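Local coordinates for transferrin binding protein B (Actinobacillus suis, PDB 3PQU) that probably binds host transferrin at the bacterial surface, as an outer-membrane lipoprotein of a receptor system that takes up iron, at residues 92-97 and 124-129; 102-107 and 112-117. All blocks are in the same frame, centred on the assembly; numbering follows the deposited sequence. Where two conformers were deposited one is given.

Both contacts lie in the N-lobe handle region of the chain, with centres about 12 Å apart. Contact 1 brings helix 91-97 against strand 121-128; contact 2 folds the loop at 112-117 back on the end of strand 103-105, and along the chain it is nested inside the loop that contact 1 closes. Strands 103-105 and 121-128 are antiparallel neighbours in a five-stranded sheet, with 103-105 outermost, and backbone bonds such as Phe127 N to Tyr104 O (2.9 Å) join the contacts directly. The helix thus packs on this sheet, while the loop at 112-117 reaches strand 170-183 of the neighbouring barrel through the Arg116-Asp177 salt bridge.

Contact 1. Residues 92-97 and 124-129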
ATOM      1  N   LYS A  92     -20.007  -3.841 -10.609  1.00 22.74           N
ATOM      2  CA  LYS A  92     -20.526  -3.642 -11.957  1.00 21.44           C
ATOM      3  C   LYS A  92     -20.677  -4.975 -12.684  1.00 29.81           C
ATOM      4  O   LYS A  92     -21.706  -5.233 -13.314  1.00 31.63           O
ATOM      5  CB  LYS A  92     -19.607  -2.716 -12.759  1.00 34.76           C
ATOM      6  CG  LYS A  92     -19.934  -2.651 -14.251  1.00 45.83           C
ATOM      7  CD  LYS A  92     -20.985  -1.594 -14.561  1.00 72.72           C
ATOM      8  CE  LYS A  92     -21.435  -1.661 -16.022  1.00 76.61           C
ATOM      9  NZ  LYS A  92     -20.292  -1.857 -16.966  1.00 64.19           N
ATOM     10  N   GLU A  93     -19.653  -5.820 -12.599  1.00 21.75           N
ATOM     11  CA  GLU A  93     -19.699  -7.146 -13.204  1.00 34.21           C
ATOM     12  C   GLU A  93     -20.898  -7.943 -12.696  1.00 27.24           C
ATOM     13  O   GLU A  93     -21.595  -8.561 -13.482  1.00 23.45           O
ATOM     14  CB  GLU A  93     -18.435  -7.946 -12.878  1.00 35.48           C
ATOM     15  CG  GLU A  93     -17.310  -7.883 -13.884  1.00 53.29           C
ATOM     16  CD  GLU A  93     -16.113  -8.734 -13.444  1.00 69.42           C
ATOM     17  OE1 GLU A  93     -16.312  -9.735 -12.712  1.00 46.33           O
ATOM     18  OE2 GLU A  93     -14.971  -8.402 -13.825  1.00 81.33           O
ATOM     19  N   LEU A  94     -21.094  -7.978 -11.380  1.00 21.89           N
ATOM     20  CA  LEU A  94     -22.202  -8.730 -10.783  1.00 25.68           C
ATOM     21  C   LEU A  94     -23.564  -8.174 -11.240  1.00 25.08           C
ATOM     22  O   LEU A  94     -24.478  -8.935 -11.568  1.00 19.23           O
ATOM     23  CB  LEU A  94     -22.108  -8.704  -9.252  1.00 11.16           C
ATOM     24  CG  LEU A  94     -20.944  -9.473  -8.597  1.00 17.98           C
ATOM     25  CD1 LEU A  94     -20.979  -9.295  -7.092  1.00 31.62           C
ATOM     26  CD2 LEU A  94     -20.996 -10.967  -8.938  1.00 24.73           C
ATOM     27  N   ASN A  95     -23.685  -6.852 -11.268  1.00 17.66           N
ATOM     28  CA  ASN A  95     -24.891  -6.195 -11.804  1.00 22.29           C
ATOM     29  C   ASN A  95     -25.192  -6.509 -13.265  1.00 34.39           C
ATOM     30  O   ASN A  95     -26.354  -6.718 -13.618  1.00 28.41           O
ATOM     31  CB  ASN A  95     -24.863  -4.681 -11.569  1.00 22.06           C
ATOM     32  CG  ASN A  95     -25.386  -4.309 -10.188  1.00 25.42           C
ATOM     33  OD1 ASN A  95     -26.567  -4.502  -9.891  1.00 37.13           O
ATOM     34  ND2 ASN A  95     -24.510  -3.796  -9.330  1.00 24.95           N
ATOM     35  N   ASP A  96     -24.161  -6.571 -14.105  1.00 24.17           N
ATOM     36  CA  ASP A  96     -24.373  -6.870 -15.519  1.00 25.16           C
ATOM     37  C   ASP A  96     -24.903  -8.283 -15.757  1.00 28.26           C
ATOM     38  O   ASP A  96     -25.666  -8.480 -16.669  1.00 24.09           O
ATOM     39  CB  ASP A  96     -23.098  -6.653 -16.349  1.00 33.14           C
ATOM     40  CG  ASP A  96     -22.677  -5.184 -16.419  1.00 44.51           C
ATOM     41  OD1 ASP A  96     -23.468  -4.306 -16.000  1.00 36.93           O
ATOM     42  OD2 ASP A  96     -21.544  -4.918 -16.878  1.00 44.12           O
ATOM     43  N   LYS A  97     -24.502  -9.267 -14.953  1.00 31.66           N
ATOM     44  CA  LYS A  97     -24.900 -10.654 -15.216  1.00 21.81           C
ATOM     45  C   LYS A  97     -26.054 -11.195 -14.339  1.00 35.28           C
ATOM     46  O   LYS A  97     -26.481 -12.347 -14.486  1.00 25.09           O
ATOM     47  CB  LYS A  97     -23.693 -11.602 -15.080  1.00 17.84           C
ATOM     48  CG  LYS A  97     -23.197 -11.806 -13.643  1.00 19.88           C
ATOM     49  CD  LYS A  97     -21.912 -12.675 -13.634  1.00 26.78           C
ATOM     50  CE  LYS A  97     -21.371 -12.893 -12.222  1.00 35.66           C
ATOM     51  NZ  LYS A  97     -22.334 -13.581 -11.289  1.00 15.13           N
ATOM     52  N   GLY A 124     -14.774  -6.333   3.144  1.00 10.77           N
ATOM     53  CA  GLY A 124     -15.857  -7.237   3.504  1.00 11.85           C
ATOM     54  C   GLY A 124     -16.203  -8.139   2.336  1.00 14.26           C
ATOM     55  O   GLY A 124     -15.496  -9.099   2.020  1.00  9.14           O
ATOM     56  N   TYR A 125     -17.303  -7.818   1.672  1.00  9.39           N
ATOM     57  CA  TYR A 125     -17.833  -8.711   0.658  1.00 10.06           C
ATOM     58  C   TYR A 125     -18.697  -7.944  -0.331  1.00 15.79           C
ATOM     59  O   TYR A 125     -19.187  -6.839  -0.055  1.00 15.90           O
ATOM     60  CB  TYR A 125     -18.633  -9.846   1.312  1.00  8.94           C
ATOM     61  CG  TYR A 125     -19.645  -9.354   2.332  1.00  9.44           C
ATOM     62  CD1 TYR A 125     -20.837  -8.738   1.927  1.00 12.07           C
ATOM     63  CD2 TYR A 125     -19.406  -9.486   3.696  1.00 18.86           C
ATOM     64  CE1 TYR A 125     -21.780  -8.257   2.875  1.00 15.79           C
ATOM     65  CE2 TYR A 125     -20.341  -9.019   4.654  1.00 14.92           C
ATOM     66  CZ  TYR A 125     -21.528  -8.410   4.221  1.00 23.47           C
ATOM     67  OH  TYR A 125     -22.441  -7.940   5.138  1.00 16.88           O
ATOM     68  N   VAL A 126     -18.829  -8.535  -1.504  1.00 17.29           N
ATOM     69  CA  VAL A 126     -19.711  -8.026  -2.537  0.68 14.45           C
ATOM     70  C   VAL A 126     -20.249  -9.269  -3.227  1.00 17.66           C
ATOM     71  O   VAL A 126     -19.488 -10.179  -3.560  1.00 17.37           O
ATOM     72  CB  VAL A 126     -18.944  -7.100  -3.491  0.68  7.65           C
ATOM     73  CG1 VAL A 126     -17.579  -7.707  -3.851  0.68  6.40           C
ATOM     74  CG2 VAL A 126     -19.769  -6.772  -4.718  0.68  5.17           C
ATOM     75  N   PHE A 127     -21.560  -9.346  -3.393  1.00 18.82           N
ATOM     76  CA  PHE A 127     -22.121 -10.606  -3.869  1.00 21.46           C
ATOM     77  C   PHE A 127     -23.522 -10.512  -4.453  1.00 28.25           C
ATOM     78  O   PHE A 127     -24.261  -9.548  -4.204  1.00 17.95           O
ATOM     79  CB  PHE A 127     -22.101 -11.629  -2.720  1.00 11.32           C
ATOM     80  CG  PHE A 127     -23.188 -11.403  -1.686  1.00 15.07           C
ATOM     81  CD1 PHE A 127     -24.388 -12.099  -1.758  1.00  9.44           C
ATOM     82  CD2 PHE A 127     -23.008 -10.480  -0.653  1.00 20.91           C
ATOM     83  CE1 PHE A 127     -25.409 -11.872  -0.813  1.00 18.03           C
ATOM     84  CE2 PHE A 127     -24.002 -10.257   0.294  1.00 20.02           C
ATOM     85  CZ  PHE A 127     -25.209 -10.954   0.218  1.00 17.55           C
ATOM     86  N   ASP A 128     -23.858 -11.526  -5.246  1.00 18.60           N
ATOM     87  CA  ASP A 128     -25.201 -11.740  -5.768  1.00 15.72           C
ATOM     88  C   ASP A 128     -25.801 -12.842  -4.895  1.00 17.77           C
ATOM     89  O   ASP A 128     -25.214 -13.911  -4.741  1.00 16.31           O
ATOM     90  CB  ASP A 128     -25.125 -12.167  -7.248  1.00 15.51           C
ATOM     91  CG  ASP A 128     -26.496 -12.347  -7.897  1.00 25.71           C
ATOM     92  OD1 ASP A 128     -27.450 -12.747  -7.215  1.00 19.67           O
ATOM     93  OD2 ASP A 128     -26.627 -12.124  -9.113  1.00 19.25           O
ATOM     94  N   GLU A 129     -26.946 -12.584  -4.286  1.00 19.15           N
ATOM     95  CA  GLU A 129     -27.534 -13.563  -3.367  1.00 14.02           C
ATOM     96  C   GLU A 129     -27.831 -14.906  -4.043  1.00 21.17           C
ATOM     97  O   GLU A 129     -27.770 -15.951  -3.403  1.00 18.95           O
ATOM     98  CB  GLU A 129     -28.842 -13.024  -2.791  1.00 13.59           C
ATOM     99  CG  GLU A 129     -29.574 -13.987  -1.897  1.00 27.13           C
ATOM    100  CD  GLU A 129     -30.838 -13.368  -1.309  1.00 55.85           C
ATOM    101  OE1 GLU A 129     -30.763 -12.237  -0.783  1.00 44.27           O
ATOM    102  OE2 GLU A 129     -31.910 -14.011  -1.369  1.00 65.43           O
TER
HETATM  103  O   HOH W   1     -24.474 -11.656 -10.582  1.00 14.73           O
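Leu94 sends its CD1 methyl from the helix against the face of the strand turned to it, where, in one of the two conformers modelled for Val126, it lies 3.7 Å from Val126 CG2; Phe127 CA is equally close to Leu94 CD1, at 3.7 Å. With CG beside the backbone N (chi1 -68°) and the outer part of the chain extended, the leucine reaches the sheet with a single branch. In that conformer CG2 is the valine methyl anti to its own N, and the two side chains meet at a slant. A branched aliphatic residue on each side suits this buried apolar patch. The helix lies on one face of the five-stranded antiparallel handle sheet, its short axis running nearly parallel to strand 125-128, 8° apart in direction and 8.6 Å away; strand alternation turns Val126 and Asp128 to the helix and Phe127 to the opposite face. Beyond the apolar patch a water links helix and strand. It donates to Leu94 O (2.9 Å) and to Asp128 OD2 (2.6 Å), and accepts from Lys97 NZ (3.0 Å). Asp128 swings its carboxylate anti to its N (chi1 -177°), where OD2 also meets Thr98 OG1, while OD1 takes bonds from Ser100 and Ser130. The length of Lys97 lets its ammonium reach the water and a salt bridge with Asp150, and it makes a cation-pi contact with Tyr131.

Contact 2. Residues 102-107 and 112-117; sequences LIYHSH and EDKKRN
Arg116 lays its guanidinium over Ser106, whose CB sits 3.6 Å from Arg116 CZ, above the centre of the flat group. Serine is small enough to allow this approach, and its hydroxyl points elsewhere, to Ser123 O and Tyr125 N. The arginine chain, extended from CG to NE, carries the group along the turn until NE donates to Asp113 O, 3.1 Å away. That bond is almost straight (174°) and lies in the plane of both groups; with the partners of NH1, a water and Asp177 in a salt bridge, it would hold the guanidinium's orientation. On the way Arg116 CD passes over one face of the His107 ring in a CH-pi contact, 4.2 Å from its centroid. The backbones also come close, with Lys114 CA 3.2 Å from Ser106 O in a CA-H...O contact. Lys114 bends at chi3 (-78°), bringing NZ within 3.4 Å of Tyr104 CD1, obliquely to the ring, and its charge pairs with Asp108. The looser side is bridged by water: one molecule joins His107 NE2 to Arg116 NH1; a second accepts from Arg116 N and has His107 O among several acceptors competing for its protons. Out on the exposed flank, Lys115 NZ meets Glu112 OE1 at 3.0 Å in a salt bridge within the loop. Such packing belongs to the long connection of a beta-hairpin, strands 103-105 and 121-128, at the edge of the handle sheet.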
ATOM      1  N   LEU A 102     -30.556  -9.083  -6.831  1.00 16.41           N
ATOM      2  CA  LEU A 102     -30.246  -9.032  -5.410  1.00 19.23           C
ATOM      3  C   LEU A 102     -28.743  -8.912  -5.187  1.00 15.10           C
ATOM      4  O   LEU A 102     -28.077  -9.902  -4.857  1.00 17.94           O
ATOM      5  CB  LEU A 102     -30.782 -10.270  -4.711  1.00 18.48           C
ATOM      6  CG  LEU A 102     -32.313 -10.328  -4.700  1.00 27.29           C
ATOM      7  CD1 LEU A 102     -32.816 -11.690  -4.242  1.00 23.93           C
ATOM      8  CD2 LEU A 102     -32.851  -9.235  -3.804  1.00 26.99           C
ATOM      9  N   ILE A 103     -28.223  -7.702  -5.375  1.00 19.21           N
ATOM     10  CA  ILE A 103     -26.790  -7.421  -5.274  1.00 17.44           C
ATOM     11  C   ILE A 103     -26.553  -6.626  -4.005  1.00 22.85           C
ATOM     12  O   ILE A 103     -27.194  -5.577  -3.773  1.00 16.93           O
ATOM     13  CB  ILE A 103     -26.287  -6.585  -6.458  1.00 19.73           C
ATOM     14  CG1 ILE A 103     -26.699  -7.209  -7.799  1.00 34.49           C
ATOM     15  CG2 ILE A 103     -24.795  -6.407  -6.380  1.00 10.53           C
ATOM     16  CD1 ILE A 103     -26.123  -8.573  -8.056  1.00 31.77           C
ATOM     17  N   TYR A 104     -25.638  -7.124  -3.179  1.00 12.41           N
ATOM     18  CA  TYR A 104     -25.322  -6.490  -1.902  1.00 16.12           C
ATOM     19  C   TYR A 104     -23.819  -6.335  -1.702  1.00 29.13           C
ATOM     20  O   TYR A 104     -23.025  -7.085  -2.276  1.00 19.25           O
ATOM     21  CB  TYR A 104     -25.903  -7.327  -0.756  1.00 12.91           C
ATOM     22  CG  TYR A 104     -27.409  -7.426  -0.758  1.00 18.71           C
ATOM     23  CD1 TYR A 104     -28.203  -6.327  -0.436  1.00 17.66           C
ATOM     24  CD2 TYR A 104     -28.042  -8.622  -1.084  1.00 27.53           C
ATOM     25  CE1 TYR A 104     -29.600  -6.414  -0.443  1.00 20.50           C
ATOM     26  CE2 TYR A 104     -29.431  -8.723  -1.087  1.00 25.56           C
ATOM     27  CZ  TYR A 104     -30.202  -7.618  -0.759  1.00 29.62           C
ATOM     28  OH  TYR A 104     -31.571  -7.727  -0.751  1.00 30.75           O
ATOM     29  N   HIS A 105     -23.422  -5.366  -0.887  1.00 22.51           N
ATOM     30  CA  HIS A 105     -22.036  -5.325  -0.435  1.00 22.73           C
ATOM     31  C   HIS A 105     -21.903  -4.703   0.961  1.00 24.72           C
ATOM     32  O   HIS A 105     -22.807  -4.026   1.442  1.00 17.87           O
ATOM     33  CB  HIS A 105     -21.111  -4.671  -1.468  1.00  9.05           C
ATOM     34  CG  HIS A 105     -21.301  -3.196  -1.602  1.00 21.04           C
ATOM     35  ND1 HIS A 105     -20.583  -2.282  -0.858  1.00 20.49           N
ATOM     36  CD2 HIS A 105     -22.126  -2.471  -2.398  1.00 22.96           C
ATOM     37  CE1 HIS A 105     -20.963  -1.057  -1.186  1.00 14.31           C
ATOM     38  NE2 HIS A 105     -21.897  -1.143  -2.120  1.00 16.67           N
ATOM     39  N   SER A 106     -20.778  -4.980   1.607  1.00 17.53           N
ATOM     40  CA  SER A 106     -20.598  -4.699   3.009  1.00 13.40           C
ATOM     41  C   SER A 106     -20.571  -3.204   3.347  1.00 12.67           C
ATOM     42  O   SER A 106     -20.616  -2.846   4.518  1.00 19.37           O
ATOM     43  CB  SER A 106     -19.302  -5.363   3.505  1.00 13.11           C
ATOM     44  OG  SER A 106     -18.225  -4.999   2.650  1.00 16.51           O
ATOM     45  N   HIS A 107     -20.449  -2.339   2.344  1.00 15.07           N
ATOM     46  CA  HIS A 107     -20.509  -0.900   2.612  1.00 16.39           C
ATOM     47  C   HIS A 107     -21.799  -0.262   2.047  1.00 22.39           C
ATOM     48  O   HIS A 107     -21.890   0.969   1.940  1.00 19.98           O
ATOM     49  CB  HIS A 107     -19.264  -0.167   2.057  1.00 17.40           C
ATOM     50  CG  HIS A 107     -18.019  -0.350   2.884  1.00 22.90           C
ATOM     51  ND1 HIS A 107     -17.526   0.631   3.713  1.00 21.50           N
ATOM     52  CD2 HIS A 107     -17.181  -1.405   3.012  1.00 17.26           C
ATOM     53  CE1 HIS A 107     -16.428   0.193   4.311  1.00 22.15           C
ATOM     54  NE2 HIS A 107     -16.200  -1.043   3.904  1.00 18.01           N
ATOM     55  N   GLU A 112     -27.534  -2.140   9.608  1.00 22.20           N
ATOM     56  CA  GLU A 112     -26.530  -1.637  10.550  1.00 24.65           C
ATOM     57  C   GLU A 112     -25.136  -2.209  10.296  1.00 21.23           C
ATOM     58  O   GLU A 112     -24.148  -1.477  10.292  1.00 21.84           O
ATOM     59  CB  GLU A 112     -26.954  -1.890  11.991  1.00 16.70           C
ATOM     60  CG  GLU A 112     -28.154  -1.070  12.405  1.00 38.84           C
ATOM     61  CD  GLU A 112     -27.913   0.423  12.234  1.00 45.34           C
ATOM     62  OE1 GLU A 112     -28.877   1.143  11.911  1.00 51.28           O
ATOM     63  OE2 GLU A 112     -26.756   0.869  12.410  1.00 40.10           O
ATOM     64  N   ASP A 113     -25.050  -3.514  10.078  1.00 17.88           N
ATOM     65  CA  ASP A 113     -23.744  -4.146   9.850  1.00 20.37           C
ATOM     66  C   ASP A 113     -23.090  -3.769   8.508  1.00 23.88           C
ATOM     67  O   ASP A 113     -21.927  -4.090   8.263  1.00 23.58           O
ATOM     68  CB  ASP A 113     -23.833  -5.673   9.969  1.00 15.85           C
ATOM     69  CG  ASP A 113     -24.626  -6.304   8.833  1.00 29.05           C
ATOM     70  OD1 ASP A 113     -25.609  -5.675   8.372  1.00 36.78           O
ATOM     71  OD2 ASP A 113     -24.283  -7.444   8.428  1.00 27.47           O
ATOM     72  N   LYS A 114     -23.830  -3.085   7.645  1.00 17.09           N
ATOM     73  CA  LYS A 114     -23.256  -2.620   6.381  1.00 13.46           C
ATOM     74  C   LYS A 114     -23.072  -1.098   6.352  1.00 25.76           C
ATOM     75  O   LYS A 114     -22.842  -0.503   5.290  1.00 19.40           O
ATOM     76  CB  LYS A 114     -24.064  -3.142   5.183  1.00 10.95           C
ATOM     77  CG  LYS A 114     -24.209  -4.668   5.201  1.00 16.50           C
ATOM     78  CD  LYS A 114     -24.775  -5.232   3.904  1.00 16.71           C
ATOM     79  CE  LYS A 114     -26.285  -5.033   3.839  1.00 24.98           C
ATOM     80  NZ  LYS A 114     -26.793  -5.310   2.473  1.00 19.01           N
ATOM     81  N   LYS A 115     -23.174  -0.473   7.527  1.00 21.87           N
ATOM     82  CA  LYS A 115     -22.845   0.954   7.664  1.00 22.03           C
ATOM     83  C   LYS A 115     -21.456   1.029   8.275  1.00 22.62           C
ATOM     84  O   LYS A 115     -21.274   0.821   9.477  1.00 24.90           O
ATOM     85  CB  LYS A 115     -23.863   1.682   8.556  1.00 22.46           C
ATOM     86  CG  LYS A 115     -25.274   1.692   8.011  1.00 26.73           C
ATOM     87  CD  LYS A 115     -26.272   2.288   9.018  1.00 27.44           C
ATOM     88  CE  LYS A 115     -27.680   2.309   8.422  1.00 36.94           C
ATOM     89  NZ  LYS A 115     -28.696   2.810   9.387  1.00 48.40           N
ATOM     90  N   ARG A 116     -20.465   1.269   7.434  1.00 21.17           N
ATOM     91  CA  ARG A 116     -19.078   1.169   7.864  1.00 18.79           C
ATOM     92  C   ARG A 116     -18.354   2.429   7.424  1.00 28.89           C
ATOM     93  O   ARG A 116     -17.964   2.572   6.268  1.00 27.83           O
ATOM     94  CB  ARG A 116     -18.421  -0.065   7.250  1.00 14.24           C
ATOM     95  CG  ARG A 116     -19.163  -1.382   7.526  1.00 20.44           C
ATOM     96  CD  ARG A 116     -18.354  -2.539   6.975  1.00 16.66           C
ATOM     97  NE  ARG A 116     -18.979  -3.838   7.216  1.00 12.62           N
ATOM     98  CZ  ARG A 116     -18.380  -4.998   6.978  1.00 22.47           C
ATOM     99  NH1 ARG A 116     -17.136  -5.013   6.498  1.00 14.00           N
ATOM    100  NH2 ARG A 116     -19.029  -6.136   7.211  1.00 15.79           N
ATOM    101  N   ASN A 117     -18.165   3.333   8.364  1.00 22.96           N
ATOM    102  CA  ASN A 117     -17.667   4.673   8.059  0.51 33.10           C
ATOM    103  C   ASN A 117     -16.149   4.730   8.020  1.00 32.60           C
ATOM    104  O   ASN A 117     -15.522   5.113   9.005  1.00 33.19           O
ATOM    105  CB  ASN A 117     -18.200   5.676   9.093  0.51 32.79           C
ATOM    106  CG  ASN A 117     -17.847   7.123   8.752  0.51 38.08           C
ATOM    107  OD1 ASN A 117     -17.922   7.545   7.595  0.51 25.59           O
ATOM    108  ND2 ASN A 117     -17.475   7.894   9.772  0.51 40.67           N
TER
HETATM  109  O   HOH W   2     -15.217  -2.678   6.118  1.00 12.53           O
HETATM  110  O   HOH W   3     -21.022   2.067   4.652  1.00 23.33           O